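Local coordinates for ammonium transporter (Kuenenia stuttgartiensis, PDB 6EU6), which probably senses ammonium through its transporter-like membrane domain and signals across the membrane as part of an ammonium sensor histidine kinase, at residues A[130-142]-A[366-378]. Sequence-based numbering, arbitrary orientation.
Sequences FIVAIIYPIFGHW and VAFSWSFGLGMLF
The indole of W370 lies among I135, I138, F139 and W142 as a knob in a hole, and its NE1 donates to the backbone O of I135 at 2.9 Å. Tryptophan suits this place because its N-H emerges from a large apolar plate: the bond lies in the plane of the indole and meets a lone pair of a carbonyl that also accepts from F139 N within its helix. With CG anti to the backbone N (chi1 177°), the indole extends toward helix 121-144. W142 turns the edge of its six-membered ring to one face of W370, planes at 54°, while L374 CD1 of its own helix covers the opposite face. The beta-branched I138 brings CG2 to 3.5 Å from W370 CZ2. A leucine in place of W370 would probably leave I135 O without its cross-helix donor and W142 without a ring face to lean on.

The tightly packed side continues where I135 CG2 comes to 3.6 Å from S371 OG, the serine being small enough to leave room for the branch, and where the ring of F139 reaches A367 CB. The other side is looser and partly exposed: I134 CG2 comes only within 4.3 Å of L374 CD1. Yet at the F130 end of the contact the partly exposed rings of F130 and F378 still stack closely, offset, with centroids 4.3 Å apart.

Segments 130-142 and 366-378 run antiparallel, at 164°, their axes 9.9 Å apart at closest approach. Helix 167-185 flanks both through F177, which touches I135 and S371, and I173 O accepts from S371 OG; helices 40-67 and 93-114 pack against V132 and Y136.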
loop_
_atom_site.group_PDB
_atom_site.type_symbol
_atom_site.label_atom_id
_atom_site.label_comp_id
_atom_site.label_asym_id
_atom_site.label_seq_id
_atom_site.Cartn_x
_atom_site.Cartn_y
_atom_site.Cartn_z
ATOM N N PHE A 130 -8.537 14.287 23.257
ATOM C CA PHE A 130 -7.719 14.790 24.368
ATOM C C PHE A 130 -6.213 14.623 24.130
ATOM O O PHE A 130 -5.419 15.553 24.339
ATOM C CB PHE A 130 -8.184 14.214 25.682
ATOM C CG PHE A 130 -7.480 14.802 26.897
ATOM C CD1 PHE A 130 -7.839 16.067 27.414
ATOM C CD2 PHE A 130 -6.490 14.077 27.589
ATOM C CE1 PHE A 130 -7.183 16.581 28.532
ATOM C CE2 PHE A 130 -5.853 14.632 28.700
ATOM C CZ PHE A 130 -6.210 15.871 29.163
ATOM N N ILE A 131 -5.796 13.457 23.640
ATOM C CA ILE A 131 -4.394 13.249 23.390
ATOM C C ILE A 131 -3.879 14.174 22.313
ATOM O O ILE A 131 -2.770 14.717 22.451
ATOM C CB ILE A 131 -4.018 11.763 23.206
ATOM C CG1 ILE A 131 -2.463 11.622 23.263
ATOM C CG2 ILE A 131 -4.546 11.227 21.885
ATOM C CD1 ILE A 131 -1.947 10.226 23.092
ATOM N N VAL A 132 -4.695 14.433 21.275
ATOM C CA VAL A 132 -4.253 15.212 20.175
ATOM C C VAL A 132 -4.228 16.751 20.449
ATOM O O VAL A 132 -3.413 17.485 19.857
ATOM C CB VAL A 132 -5.064 14.897 18.908
ATOM C CG1 VAL A 132 -4.562 15.735 17.739
ATOM C CG2 VAL A 132 -4.864 13.405 18.473
ATOM N N ALA A 133 -5.147 17.203 21.314
ATOM C CA ALA A 133 -5.311 18.629 21.691
ATOM C C ALA A 133 -4.366 19.063 22.801
ATOM O O ALA A 133 -3.951 20.188 22.772
ATOM C CB ALA A 133 -6.776 18.918 22.109
ATOM N N ILE A 134 -3.987 18.153 23.698
ATOM C CA ILE A 134 -3.266 18.455 24.961
ATOM C C ILE A 134 -1.983 17.661 25.171
ATOM O O ILE A 134 -0.873 18.201 25.060
ATOM C CB ILE A 134 -4.227 18.314 26.171
ATOM C CG1 ILE A 134 -5.233 19.485 26.072
ATOM C CG2 ILE A 134 -3.473 18.488 27.490
ATOM C CD1 ILE A 134 -6.545 19.140 26.575
ATOM N N ILE A 135 -2.127 16.386 25.432
ATOM C CA ILE A 135 -0.965 15.557 25.842
ATOM C C ILE A 135 0.110 15.565 24.775
ATOM O O ILE A 135 1.273 15.943 25.035
ATOM C CB ILE A 135 -1.381 14.111 26.209
ATOM C CG1 ILE A 135 -2.377 14.133 27.375
ATOM C CG2 ILE A 135 -0.187 13.233 26.503
ATOM C CD1 ILE A 135 -2.878 12.765 27.738
ATOM N N TYR A 136 -0.272 15.149 23.549
ATOM C CA TYR A 136 0.758 14.979 22.488
ATOM C C TYR A 136 1.437 16.284 22.061
ATOM O O TYR A 136 2.689 16.362 22.011
ATOM C CB TYR A 136 0.143 14.203 21.278
ATOM C CG TYR A 136 1.046 14.127 20.133
ATOM C CD1 TYR A 136 2.092 13.239 20.127
ATOM C CD2 TYR A 136 0.916 15.020 19.074
ATOM C CE1 TYR A 136 2.985 13.210 19.080
ATOM C CE2 TYR A 136 1.824 15.029 18.001
ATOM C CZ TYR A 136 2.855 14.088 17.995
ATOM O OH TYR A 136 3.745 14.021 16.920
ATOM N N PRO A 137 0.659 17.290 21.667
ATOM C CA PRO A 137 1.346 18.447 21.157
ATOM C C PRO A 137 2.140 19.291 22.238
ATOM O O PRO A 137 3.126 19.909 21.902
ATOM C CB PRO A 137 0.212 19.314 20.566
ATOM C CG PRO A 137 -0.985 18.955 21.383
ATOM C CD PRO A 137 -0.798 17.480 21.763
ATOM N N ILE A 138 1.724 19.265 23.491
ATOM C CA ILE A 138 2.488 20.000 24.524
ATOM C C ILE A 138 3.819 19.308 24.832
ATOM O O ILE A 138 4.864 19.939 24.768
ATOM C CB ILE A 138 1.640 20.215 25.799
ATOM C CG1 ILE A 138 0.534 21.205 25.479
ATOM C CG2 ILE A 138 2.526 20.736 26.939
ATOM C CD1 ILE A 138 -0.611 21.254 26.484
ATOM N N PHE A 139 3.798 18.001 25.072
ATOM C CA PHE A 139 5.080 17.248 25.090
ATOM C C PHE A 139 5.886 17.414 23.822
ATOM O O PHE A 139 7.098 17.571 23.866
ATOM C CB PHE A 139 4.925 15.753 25.445
ATOM C CG PHE A 139 6.239 15.061 25.667
ATOM C CD1 PHE A 139 6.959 14.518 24.587
ATOM C CD2 PHE A 139 6.827 15.011 26.929
ATOM C CE1 PHE A 139 8.222 13.919 24.789
ATOM C CE2 PHE A 139 8.108 14.421 27.129
ATOM C CZ PHE A 139 8.780 13.860 26.055
ATOM N N GLY A 140 5.214 17.463 22.690
ATOM C CA GLY A 140 5.910 17.639 21.445
ATOM C C GLY A 140 6.635 18.973 21.391
ATOM O O GLY A 140 7.683 19.081 20.779
ATOM N N HIS A 141 6.002 19.992 21.952
ATOM C CA HIS A 141 6.648 21.322 22.029
ATOM C C HIS A 141 7.941 21.210 22.871
ATOM O O HIS A 141 9.011 21.678 22.467
ATOM C CB HIS A 141 5.725 22.345 22.635
ATOM C CG HIS A 141 6.264 23.729 22.553
ATOM N ND1 HIS A 141 6.216 24.469 21.392
ATOM C CD2 HIS A 141 6.906 24.501 23.475
ATOM C CE1 HIS A 141 6.764 25.655 21.606
ATOM N NE2 HIS A 141 7.183 25.700 22.861
ATOM N N TRP A 142 7.845 20.504 23.984
ATOM C CA TRP A 142 8.997 20.392 24.890
ATOM C C TRP A 142 10.179 19.783 24.192
ATOM O O TRP A 142 11.327 20.210 24.424
ATOM C CB TRP A 142 8.645 19.612 26.137
ATOM C CG TRP A 142 7.542 20.190 26.924
ATOM C CD1 TRP A 142 6.968 21.440 26.761
ATOM C CD2 TRP A 142 6.823 19.562 27.978
ATOM N NE1 TRP A 142 5.918 21.592 27.652
ATOM C CE2 TRP A 142 5.839 20.455 28.412
ATOM C CE3 TRP A 142 6.904 18.318 28.589
ATOM C CZ2 TRP A 142 4.944 20.132 29.412
ATOM C CZ3 TRP A 142 6.043 18.032 29.576
ATOM C CH2 TRP A 142 5.075 18.914 29.968
ATOM N N VAL A 366 9.612 12.178 32.226
ATOM C CA VAL A 366 8.679 13.270 31.999
ATOM C C VAL A 366 7.529 12.825 31.073
ATOM O O VAL A 366 6.397 13.108 31.358
ATOM C CB VAL A 366 9.383 14.488 31.425
ATOM C CG1 VAL A 366 8.366 15.536 30.967
ATOM C CG2 VAL A 366 10.349 15.073 32.475
ATOM N N ALA A 367 7.842 12.097 30.004
ATOM C CA ALA A 367 6.806 11.578 29.059
ATOM C C ALA A 367 5.809 10.665 29.762
ATOM O O ALA A 367 4.549 10.820 29.657
ATOM C CB ALA A 367 7.457 10.876 27.848
ATOM N N PHE A 368 6.348 9.796 30.606
ATOM C CA PHE A 368 5.501 8.928 31.407
ATOM C C PHE A 368 4.660 9.734 32.324
ATOM O O PHE A 368 3.462 9.537 32.395
ATOM C CB PHE A 368 6.338 7.851 32.160
ATOM C CG PHE A 368 5.516 6.932 32.967
ATOM C CD1 PHE A 368 4.987 5.788 32.412
ATOM C CD2 PHE A 368 5.185 7.248 34.289
ATOM C CE1 PHE A 368 4.173 4.936 33.132
ATOM C CE2 PHE A 368 4.372 6.386 35.016
ATOM C CZ PHE A 368 3.869 5.229 34.450
ATOM N N SER A 369 5.267 10.620 33.096
ATOM C CA SER A 369 4.491 11.322 34.135
ATOM C C SER A 369 3.395 12.163 33.527
ATOM O O SER A 369 2.275 12.247 34.081
ATOM C CB SER A 369 5.405 12.238 34.988
ATOM O OG SER A 369 6.451 11.461 35.591
ATOM N N TRP A 370 3.736 12.864 32.440
ATOM C CA TRP A 370 2.771 13.691 31.752
ATOM C C TRP A 370 1.607 12.868 31.123
ATOM O O TRP A 370 0.446 13.153 31.369
ATOM C CB TRP A 370 3.528 14.477 30.692
ATOM C CG TRP A 370 2.693 15.408 29.760
ATOM C CD1 TRP A 370 2.484 15.242 28.376
ATOM C CD2 TRP A 370 2.092 16.645 30.098
ATOM N NE1 TRP A 370 1.748 16.308 27.881
ATOM C CE2 TRP A 370 1.469 17.162 28.918
ATOM C CE3 TRP A 370 1.930 17.345 31.300
ATOM C CZ2 TRP A 370 0.783 18.387 28.910
ATOM C CZ3 TRP A 370 1.242 18.577 31.276
ATOM C CH2 TRP A 370 0.672 19.072 30.090
ATOM N N SER A 371 1.937 11.866 30.282
ATOM C CA SER A 371 0.942 11.149 29.524
ATOM C C SER A 371 0.195 10.122 30.356
ATOM O O SER A 371 -1.038 10.097 30.341
ATOM C CB SER A 371 1.558 10.551 28.196
ATOM O OG SER A 371 0.545 9.849 27.509
ATOM N N PHE A 372 0.882 9.310 31.158
ATOM C CA PHE A 372 0.144 8.434 32.067
ATOM C C PHE A 372 -0.624 9.270 33.107
ATOM O O PHE A 372 -1.765 9.002 33.386
ATOM C CB PHE A 372 1.101 7.493 32.740
ATOM C CG PHE A 372 0.429 6.489 33.577
ATOM C CD1 PHE A 372 -0.232 5.403 32.989
ATOM C CD2 PHE A 372 0.448 6.611 34.976
ATOM C CE1 PHE A 372 -0.932 4.503 33.760
ATOM C CE2 PHE A 372 -0.237 5.698 35.754
ATOM C CZ PHE A 372 -0.902 4.627 35.148
ATOM N N GLY A 373 0.004 10.257 33.733
ATOM C CA GLY A 373 -0.704 11.012 34.766
ATOM C C GLY A 373 -1.904 11.814 34.281
ATOM O O GLY A 373 -2.992 11.753 34.856
ATOM N N LEU A 374 -1.740 12.570 33.214
ATOM C CA LEU A 374 -2.917 13.219 32.629
ATOM C C LEU A 374 -3.958 12.256 32.062
ATOM O O LEU A 374 -5.161 12.543 32.050
ATOM C CB LEU A 374 -2.548 14.182 31.542
ATOM C CG LEU A 374 -2.084 15.552 31.987
ATOM C CD1 LEU A 374 -1.702 16.416 30.772
ATOM C CD2 LEU A 374 -3.208 16.242 32.782
ATOM N N GLY A 375 -3.501 11.121 31.580
ATOM C CA GLY A 375 -4.416 10.137 31.072
ATOM C C GLY A 375 -5.218 9.546 32.184
ATOM O O GLY A 375 -6.468 9.393 32.036
ATOM N N MET A 376 -4.549 9.227 33.306
ATOM C CA MET A 376 -5.323 8.790 34.506
ATOM C C MET A 376 -6.384 9.827 34.941
ATOM O O MET A 376 -7.557 9.478 35.149
ATOM C CB MET A 376 -4.423 8.430 35.690
ATOM C CG MET A 376 -3.641 7.135 35.509
ATOM S SD MET A 376 -4.619 5.609 35.295
ATOM C CE MET A 376 -5.300 5.518 36.953
ATOM N N LEU A 377 -5.999 11.091 35.018
ATOM C CA LEU A 377 -6.921 12.142 35.384
ATOM C C LEU A 377 -8.063 12.262 34.386
ATOM O O LEU A 377 -9.241 12.416 34.730
ATOM C CB LEU A 377 -6.150 13.473 35.530
ATOM C CG LEU A 377 -5.309 13.437 36.829
ATOM C CD1 LEU A 377 -4.307 14.578 37.014
ATOM C CD2 LEU A 377 -6.260 13.407 38.020
ATOM N N PHE A 378 -7.709 12.157 33.124
ATOM C CA PHE A 378 -8.720 12.318 32.061
ATOM C C PHE A 378 -9.727 11.230 32.134
ATOM O O PHE A 378 -10.929 11.526 32.133
ATOM C CB PHE A 378 -8.078 12.388 30.675
ATOM C CG PHE A 378 -9.071 12.429 29.576
ATOM C CD1 PHE A 378 -9.671 13.620 29.215
ATOM C CD2 PHE A 378 -9.451 11.257 28.949
ATOM C CE1 PHE A 378 -10.683 13.660 28.235
ATOM C CE2 PHE A 378 -10.397 11.291 27.928
ATOM C CZ PHE A 378 -11.035 12.503 27.588
#